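Local coordinates for penicillin-binding protein 2B (PDB 2WAD) that cross-links the peptides of neighbouring glycan strands in the pneumococcal cell wall as a penicillin-binding transpeptidase of the elongation machinery, at residues E174-S179 with S239-L244; A390-S395 with T514-Q519; G483-G488 with V532-N537. One frame throughout, in Å; residues are numbered along the deposited sequence.

Contact 1. Residues E174-S179 with S239-L244; sequences EIYLFS and SEKAGL
Tyr176 and Lys241 meet end on, each side chain reaching out from its own backbone in the opposite direction to the other. The meeting is between two polar ends: Lys241 NZ donates to Tyr176 OH at 2.7 Å, and the ammonium lies at the edge of the ring, in its plane, beyond the hydroxyl. Neither face of the ring is used by the lysine, which rules out a cation-pi geometry; Lys241 NZ stays 3.9 Å from Tyr176 CZ, the nearest ring carbon. Tyr176 sits on helix 169-182, and with CG anti to the backbone N (chi1 180°) the ring is carried away from the helix. The long lysine comes from the loop between helices 231-234 and 249-255, bending at chi2 (86°) and again at chi4 to bring its amine to the hydroxyl.

The base of this arm is a compact turn. Ser239 OG accepts from Ala242 N at 2.9 Å in an ST motif, and Ala242 is the centre of an inverse gamma turn. On the helix, Ser179 OG bonds to Ile175 O, one turn back, at 2.7 Å. Nearby, the Tyr176 side chain packs on Ile106 and the lysine on Ala193.

The contact thus joins a helix to a loop at the surface, within the dimerisation domain and far from the zinc and acylation sites. Two long side chains with polar ends suit such a span. A cationic donor should polarise the phenol and probably favour its acidity slightly, but a single bond between a partly exposed tyrosine and an exposed lysine is likely to be a modest tie.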
loop_
_atom_site.group_PDB
_atom_site.type_symbol
_atom_site.label_atom_id
_atom_site.label_comp_id
_atom_site.label_asym_id
_atom_site.label_seq_id
_atom_site.Cartn_x
_atom_site.Cartn_y
_atom_site.Cartn_z
ATOM N N GLU A 174 32.178 -21.545 -17.934
ATOM C CA GLU A 174 31.437 -22.007 -19.089
ATOM C C GLU A 174 30.158 -22.702 -18.633
ATOM O O GLU A 174 29.097 -22.528 -19.243
ATOM C CB GLU A 174 32.295 -22.821 -20.060
ATOM C CG GLU A 174 32.570 -24.249 -19.669
ATOM C CD GLU A 174 33.454 -24.952 -20.684
ATOM O OE1 GLU A 174 34.203 -24.277 -21.430
ATOM O OE2 GLU A 174 33.397 -26.195 -20.731
ATOM N N ILE A 175 30.237 -23.425 -17.519
ATOM C CA ILE A 175 29.034 -24.050 -16.975
ATOM C C ILE A 175 27.978 -23.009 -16.658
ATOM O O ILE A 175 26.790 -23.194 -16.932
ATOM C CB ILE A 175 29.306 -24.905 -15.732
ATOM C CG1 ILE A 175 30.303 -26.011 -16.072
ATOM C CG2 ILE A 175 27.997 -25.514 -15.238
ATOM C CD1 ILE A 175 30.550 -26.961 -14.917
ATOM N N TYR A 176 28.420 -21.892 -16.097
ATOM C CA TYR A 176 27.519 -20.770 -15.854
ATOM C C TYR A 176 26.838 -20.239 -17.116
ATOM O O TYR A 176 25.631 -20.029 -17.139
ATOM C CB TYR A 176 28.262 -19.643 -15.131
ATOM C CG TYR A 176 27.388 -18.441 -14.849
ATOM C CD1 TYR A 176 26.379 -18.499 -13.894
ATOM C CD2 TYR A 176 27.567 -17.257 -15.549
ATOM C CE1 TYR A 176 25.579 -17.392 -13.631
ATOM C CE2 TYR A 176 26.778 -16.157 -15.312
ATOM C CZ TYR A 176 25.792 -16.226 -14.350
ATOM O OH TYR A 176 25.020 -15.115 -14.131
ATOM N N LEU A 177 27.627 -20.000 -18.157
ATOM C CA LEU A 177 27.134 -19.526 -19.447
ATOM C C LEU A 177 26.144 -20.483 -20.113
ATOM O O LEU A 177 25.048 -20.059 -20.492
ATOM C CB LEU A 177 28.298 -19.193 -20.389
ATOM C CG LEU A 177 28.980 -17.855 -20.053
ATOM C CD1 LEU A 177 30.272 -17.654 -20.830
ATOM C CD2 LEU A 177 28.079 -16.614 -20.163
ATOM N N PHE A 178 26.530 -21.752 -20.253
ATOM C CA PHE A 178 25.610 -22.825 -20.644
ATOM C C PHE A 178 24.237 -22.745 -19.949
ATOM O O PHE A 178 23.199 -22.705 -20.619
ATOM C CB PHE A 178 26.275 -24.161 -20.352
ATOM C CG PHE A 178 25.430 -25.352 -20.686
ATOM C CD1 PHE A 178 25.613 -26.018 -21.882
ATOM C CD2 PHE A 178 24.480 -25.826 -19.796
ATOM C CE1 PHE A 178 24.852 -27.124 -22.201
ATOM C CE2 PHE A 178 23.718 -26.943 -20.106
ATOM C CZ PHE A 178 23.903 -27.590 -21.320
ATOM N N SER A 179 24.230 -22.687 -18.614
ATOM C CA SER A 179 22.975 -22.644 -17.858
ATOM C C SER A 179 22.077 -21.516 -18.378
ATOM O O SER A 179 20.878 -21.694 -18.605
ATOM C CB SER A 179 23.226 -22.514 -16.346
ATOM O OG SER A 179 24.336 -23.300 -15.935
ATOM N N SER A 239 13.362 -8.048 -10.947
ATOM C CA SER A 239 14.427 -7.900 -11.930
ATOM C C SER A 239 14.332 -8.985 -12.998
ATOM O O SER A 239 13.721 -10.032 -12.791
ATOM C CB SER A 239 15.772 -8.051 -11.224
ATOM O OG SER A 239 15.916 -9.386 -10.758
ATOM N N GLU A 240 14.954 -8.725 -14.141
ATOM C CA GLU A 240 15.058 -9.692 -15.241
ATOM C C GLU A 240 15.788 -10.969 -14.823
ATOM O O GLU A 240 15.429 -12.073 -15.234
ATOM C CB GLU A 240 15.800 -9.037 -16.402
ATOM C CG GLU A 240 16.069 -9.935 -17.593
ATOM C CD GLU A 240 16.649 -9.139 -18.746
ATOM O OE1 GLU A 240 17.594 -8.348 -18.516
ATOM O OE2 GLU A 240 16.143 -9.295 -19.878
ATOM N N LYS A 241 16.817 -10.778 -14.004
ATOM C CA LYS A 241 17.592 -11.836 -13.367
ATOM C C LYS A 241 16.743 -12.742 -12.471
ATOM O O LYS A 241 16.763 -13.964 -12.633
ATOM C CB LYS A 241 18.710 -11.192 -12.538
ATOM C CG LYS A 241 19.789 -12.136 -12.029
ATOM C CD LYS A 241 20.892 -12.338 -13.068
ATOM C CE LYS A 241 22.115 -12.987 -12.442
ATOM N NZ LYS A 241 22.734 -13.964 -13.377
ATOM N N ALA A 242 16.010 -12.146 -11.528
ATOM C CA ALA A 242 15.196 -12.899 -10.573
ATOM C C ALA A 242 13.773 -13.116 -11.078
ATOM O O ALA A 242 12.815 -12.931 -10.326
ATOM C CB ALA A 242 15.174 -12.202 -9.210
ATOM N N GLY A 243 13.649 -13.525 -12.337
ATOM C CA GLY A 243 12.374 -13.612 -13.046
ATOM C C GLY A 243 11.096 -13.353 -12.271
ATOM O O GLY A 243 10.828 -12.231 -11.817
ATOM N N LEU A 244 10.281 -14.394 -12.139
ATOM C CA LEU A 244 9.074 -14.294 -11.329
ATOM C C LEU A 244 9.431 -14.573 -9.880
ATOM O O LEU A 244 10.438 -15.219 -9.599
ATOM C CB LEU A 244 8.014 -15.292 -11.794
ATOM C CG LEU A 244 7.360 -15.085 -13.160
ATOM C CD1 LEU A 244 6.168 -16.014 -13.303
ATOM C CD2 LEU A 244 6.945 -13.639 -13.372
#

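Contact 2. Residues A390-S395 with T514-Q519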
loop_
_atom_site.group_PDB
_atom_site.type_symbol
_atom_site.label_atom_id
_atom_site.label_comp_id
_atom_site.label_asym_id
_atom_site.label_seq_id
_atom_site.Cartn_x
_atom_site.Cartn_y
_atom_site.Cartn_z
ATOM N N ALA A 390 -18.342 10.541 17.854
ATOM C CA ALA A 390 -19.468 10.597 16.925
ATOM C C ALA A 390 -19.931 9.218 16.443
ATOM O O ALA A 390 -21.120 9.030 16.124
ATOM C CB ALA A 390 -19.114 11.437 15.737
ATOM N N ALA A 391 -19.013 8.253 16.379
ATOM C CA ALA A 391 -19.411 6.910 15.964
ATOM C C ALA A 391 -20.165 6.217 17.101
ATOM O O ALA A 391 -21.116 5.470 16.856
ATOM C CB ALA A 391 -18.209 6.072 15.466
ATOM N N THR A 392 -19.769 6.468 18.344
ATOM C CA THR A 392 -20.472 5.879 19.494
ATOM C C THR A 392 -21.894 6.378 19.659
ATOM O O THR A 392 -22.789 5.592 19.972
ATOM C CB THR A 392 -19.752 6.170 20.814
ATOM O OG1 THR A 392 -18.374 5.795 20.675
ATOM C CG2 THR A 392 -20.388 5.371 21.928
ATOM N N ILE A 393 -22.089 7.687 19.495
ATOM C CA ILE A 393 -23.424 8.248 19.431
ATOM C C ILE A 393 -24.223 7.615 18.293
ATOM O O ILE A 393 -25.410 7.321 18.442
ATOM C CB ILE A 393 -23.395 9.794 19.324
ATOM C CG1 ILE A 393 -22.673 10.391 20.536
ATOM C CG2 ILE A 393 -24.797 10.386 19.366
ATOM C CD1 ILE A 393 -22.389 11.905 20.430
ATOM N N SER A 394 -23.609 7.436 17.129
ATOM C CA SER A 394 -24.334 6.808 16.027
ATOM C C SER A 394 -24.871 5.429 16.468
ATOM O O SER A 394 -26.011 5.064 16.195
ATOM C CB SER A 394 -23.430 6.641 14.809
ATOM O OG SER A 394 -22.974 7.886 14.307
ATOM N N SER A 395 -24.033 4.660 17.144
ATOM C CA SER A 395 -24.419 3.347 17.627
ATOM C C SER A 395 -25.594 3.438 18.600
ATOM O O SER A 395 -26.429 2.543 18.627
ATOM C CB SER A 395 -23.222 2.648 18.263
ATOM O OG SER A 395 -23.418 1.244 18.294
ATOM N N THR A 514 -14.273 1.543 27.758
ATOM C CA THR A 514 -13.203 2.381 27.210
ATOM C C THR A 514 -13.232 2.457 25.681
ATOM O O THR A 514 -12.810 3.469 25.111
ATOM C CB THR A 514 -11.777 1.962 27.653
ATOM O OG1 THR A 514 -11.564 0.569 27.372
ATOM C CG2 THR A 514 -11.552 2.251 29.167
ATOM N N ASN A 515 -13.671 1.388 25.015
ATOM C CA ASN A 515 -13.763 1.414 23.546
ATOM C C ASN A 515 -14.686 2.538 23.113
ATOM O O ASN A 515 -14.460 3.173 22.089
ATOM C CB ASN A 515 -14.227 0.053 22.993
ATOM C CG ASN A 515 -13.677 -0.242 21.606
ATOM O OD1 ASN A 515 -12.613 0.243 21.219
ATOM N ND2 ASN A 515 -14.387 -1.091 20.864
ATOM N N ALA A 516 -15.697 2.811 23.938
ATOM C CA ALA A 516 -16.711 3.832 23.659
ATOM C C ALA A 516 -16.178 5.266 23.577
ATOM O O ALA A 516 -16.798 6.141 22.953
ATOM C CB ALA A 516 -17.852 3.754 24.676
ATOM N N PHE A 517 -15.043 5.519 24.222
ATOM C CA PHE A 517 -14.421 6.828 24.094
ATOM C C PHE A 517 -13.005 6.693 23.531
ATOM O O PHE A 517 -12.146 7.550 23.729
ATOM C CB PHE A 517 -14.536 7.664 25.399
ATOM C CG PHE A 517 -13.987 6.994 26.653
ATOM C CD1 PHE A 517 -14.836 6.305 27.516
ATOM C CD2 PHE A 517 -12.653 7.118 27.012
ATOM C CE1 PHE A 517 -14.374 5.707 28.686
ATOM C CE2 PHE A 517 -12.154 6.516 28.194
ATOM C CZ PHE A 517 -13.020 5.796 29.031
ATOM N N GLY A 518 -12.763 5.598 22.811
ATOM C CA GLY A 518 -11.584 5.473 21.977
ATOM C C GLY A 518 -10.302 5.150 22.727
ATOM O O GLY A 518 -9.213 5.581 22.328
ATOM N N GLN A 519 -10.425 4.362 23.790
ATOM C CA GLN A 519 -9.260 3.883 24.518
ATOM C C GLN A 519 -9.223 2.356 24.548
ATOM O O GLN A 519 -8.871 1.780 25.552
ATOM C CB GLN A 519 -9.207 4.433 25.948
ATOM C CG GLN A 519 -9.125 5.958 26.075
ATOM C CD GLN A 519 -7.806 6.542 25.598
ATOM O OE1 GLN A 519 -7.775 7.588 24.942
ATOM N NE2 GLN A 519 -6.706 5.889 25.948
#
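Helix 389-398, which begins at the lysine of what is probably the SxxK motif of penicillin-binding transpeptidases (Ser386, Lys389), here meets the Schellman motif that ends helix 509-515. Thr392, on helix 389-398, has its side chain about 9 Å from that of Ser386, and its hydroxyl is the group that crosses: Thr392 OG1 donates to Ala516 O at 2.8 Å. The C=O...donor angle of 127° makes this an angled approach, with the hydroxyl tilted 25° from the carbonyl plane. Thr392 OG1 lies beside its own backbone N (chi1 -51°), while CG2 is anti to that N and rests 4.1 Å from Ala516 CB. Threonine therefore serves both needs, a hydroxyl for the carbonyl and a methyl for the alanine, and the small alanine is compatible with the close 6.0 Å between Thr392 CA and Ala516 CA.

The carbonyl lies in a turn that winds up the helix. Gln519 N reaches back to Thr514 O at 2.9 Å and Gly518 N to Asn515 O at 3.0 Å; Gly518 takes the positive phi that glycine readily adopts. Phe517, whose side chain starts away from Thr392, has one ring face over Thr514 O. Within helix 389-398, Ser394 OG and Ser394 N both bond to Ala390 O, from opposite faces of its plane.

Gly518 is also backbone-bonded to Gly385, next in sequence to Ser386, the inferred acyl-ester residue. Helix 445-455 packs on Ala516 and Phe517, helix 471-484 meets Thr392 through Leu478 and Phe482, and helix 525-536 lies against Ala390 and Ala391, so helix 389-398 is embedded among several others.

Contact 3. Residues G483-G488 with V532-N537; sequences GEYGLG and VATIAN
With CG beside its backbone N and anti to the carbonyl carbon (chi1 -78°), Tyr485 swings its ring across to helix 525-536, where Thr534 and Ile535 receive it. In Thr534, OG1 lies beside the backbone N (chi1 -62°), which leaves CG2 anti to it and places that methyl 3.7 Å from Tyr485 CD1. Ile535 offers CG1, a methylene carbon 3.7 Å from Tyr485 CE1. The two carbons come obliquely from opposite sides of the ring plane, so that the CD1-CE1 flank passes between them. Thr534 CB adds to the packing at 3.9 Å from Tyr485 CD1.

Ile535 is wholly aliphatic, whereas the hydroxyls of the other two find partners elsewhere: Tyr485 OH bonds to Ser394 OG of helix 389-398, and Thr534 OG1 to Gln530 O one turn earlier in its own helix. A tyrosine suits a place that needs a broad hydrocarbon flank and a hydroxyl at the far end; threonine and isoleucine supply branched carbons to pack against it.

Tyr485, just past the end of helix 471-484, lies against the final turn of helix 525-536, inside the transpeptidase domain. Helix 471-484 finishes in a Schellman motif, in which Gly486 takes positive phi (88°) and Gly486 N bonds to Gly483 O at 3.0 Å. At these angles a side chain at Gly486 would be jammed against the preceding carbonyl, so glycine fits. Tyr531 adds an edge-to-face ring to Tyr485, Met581 and Leu584 of helix 578-593 touch the same tyrosine, and Tyr637 of strand 634-638 lies against Ile535.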
loop_
_atom_site.group_PDB
_atom_site.type_symbol
_atom_site.label_atom_id
_atom_site.label_comp_id
_atom_site.label_asym_id
_atom_site.label_seq_id
_atom_site.Cartn_x
_atom_site.Cartn_y
_atom_site.Cartn_z
ATOM N N GLY A 483 -17.067 -0.103 12.461
ATOM C CA GLY A 483 -16.799 -0.634 11.125
ATOM C C GLY A 483 -17.532 0.057 9.983
ATOM O O GLY A 483 -16.983 0.199 8.884
ATOM N N GLU A 484 -18.749 0.545 10.230
ATOM C CA GLU A 484 -19.457 1.343 9.218
ATOM C C GLU A 484 -18.714 2.615 8.799
ATOM O O GLU A 484 -18.999 3.191 7.743
ATOM C CB GLU A 484 -20.843 1.745 9.712
ATOM C CG GLU A 484 -21.844 0.594 9.808
ATOM C CD GLU A 484 -23.210 1.123 10.207
ATOM O OE1 GLU A 484 -23.449 1.328 11.406
ATOM O OE2 GLU A 484 -24.049 1.365 9.325
ATOM N N TYR A 485 -17.779 3.059 9.638
ATOM C CA TYR A 485 -17.054 4.297 9.386
ATOM C C TYR A 485 -15.630 3.974 9.015
ATOM O O TYR A 485 -14.796 4.880 8.776
ATOM C CB TYR A 485 -17.060 5.195 10.605
ATOM C CG TYR A 485 -18.335 5.968 10.847
ATOM C CD1 TYR A 485 -18.569 7.182 10.224
ATOM C CD2 TYR A 485 -19.248 5.543 11.813
ATOM C CE1 TYR A 485 -19.752 7.913 10.491
ATOM C CE2 TYR A 485 -20.392 6.269 12.103
ATOM C CZ TYR A 485 -20.645 7.457 11.447
ATOM O OH TYR A 485 -21.811 8.168 11.732
ATOM N N GLY A 486 -15.358 2.671 8.955
ATOM C CA GLY A 486 -14.026 2.181 8.614
ATOM C C GLY A 486 -13.108 2.045 9.810
ATOM O O GLY A 486 -11.903 1.801 9.689
ATOM N N LEU A 487 -13.660 2.222 10.998
ATOM C CA LEU A 487 -12.861 2.068 12.213
ATOM C C LEU A 487 -12.861 0.582 12.628
ATOM O O LEU A 487 -13.824 0.104 13.219
ATOM C CB LEU A 487 -13.465 2.943 13.324
ATOM C CG LEU A 487 -13.579 4.448 13.002
ATOM C CD1 LEU A 487 -14.327 5.219 14.058
ATOM C CD2 LEU A 487 -12.175 5.041 12.813
ATOM N N GLY A 488 -11.794 -0.151 12.325
ATOM C CA GLY A 488 -11.726 -1.585 12.634
ATOM C C GLY A 488 -12.111 -2.469 11.455
ATOM O O GLY A 488 -12.152 -3.679 11.588
ATOM N N VAL A 532 -13.774 10.327 9.256
ATOM C CA VAL A 532 -14.243 11.715 9.161
ATOM C C VAL A 532 -14.739 12.051 7.748
ATOM O O VAL A 532 -15.677 12.863 7.613
ATOM C CB VAL A 532 -13.230 12.769 9.667
ATOM C CG1 VAL A 532 -11.936 12.741 8.808
ATOM C CG2 VAL A 532 -13.873 14.154 9.588
ATOM N N ALA A 533 -14.164 11.422 6.716
ATOM C CA ALA A 533 -14.624 11.657 5.325
ATOM C C ALA A 533 -16.044 11.142 5.108
ATOM O O ALA A 533 -16.823 11.748 4.360
ATOM C CB ALA A 533 -13.689 11.018 4.290
ATOM N N THR A 534 -16.371 10.038 5.783
ATOM C CA THR A 534 -17.711 9.443 5.745
ATOM C C THR A 534 -18.757 10.385 6.342
ATOM O O THR A 534 -19.839 10.599 5.779
ATOM C CB THR A 534 -17.725 8.069 6.489
ATOM O OG1 THR A 534 -16.839 7.153 5.825
ATOM C CG2 THR A 534 -19.126 7.473 6.535
ATOM N N ILE A 535 -18.437 10.954 7.497
ATOM C CA ILE A 535 -19.247 12.027 8.067
ATOM C C ILE A 535 -19.399 13.191 7.088
ATOM O O ILE A 535 -20.501 13.701 6.846
ATOM C CB ILE A 535 -18.654 12.536 9.406
ATOM C CG1 ILE A 535 -18.699 11.411 10.444
ATOM C CG2 ILE A 535 -19.462 13.760 9.873
ATOM C CD1 ILE A 535 -17.983 11.671 11.769
ATOM N N ALA A 536 -18.294 13.594 6.487
ATOM C CA ALA A 536 -18.308 14.722 5.564
ATOM C C ALA A 536 -19.115 14.412 4.294
ATOM O O ALA A 536 -19.564 15.324 3.615
ATOM C CB ALA A 536 -16.860 15.108 5.201
ATOM N N ASN A 537 -19.288 13.131 3.962
ATOM C CA ASN A 537 -20.023 12.745 2.755
ATOM C C ASN A 537 -21.406 12.212 3.141
ATOM O O ASN A 537 -22.001 11.376 2.453
ATOM C CB ASN A 537 -19.212 11.684 2.001
ATOM C CG ASN A 537 -19.723 11.427 0.596
ATOM O OD1 ASN A 537 -19.992 12.367 -0.146
ATOM N ND2 ASN A 537 -19.821 10.150 0.211
#

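From the N terminus, contact 1 comes first and closes a loop of 59 residues in the dimerisation domain, before either of the others opens. It lies across the chain's centre from them, its centre 57 Å from that of contact 2 and 50 Å from that of contact 3. Those two interlock in the transpeptidase domain: the order 390-395, 483-488, 514-519, 532-537 alternates, so the contacts cross. Contact 2 spans 118 residues and joins helix 389-398 to the end of helix 509-515; contact 3 spans 43 and joins the end of helix 471-484 to helix 525-536. The two pairings are linked where they touch, chiefly through Ser394 and Tyr485.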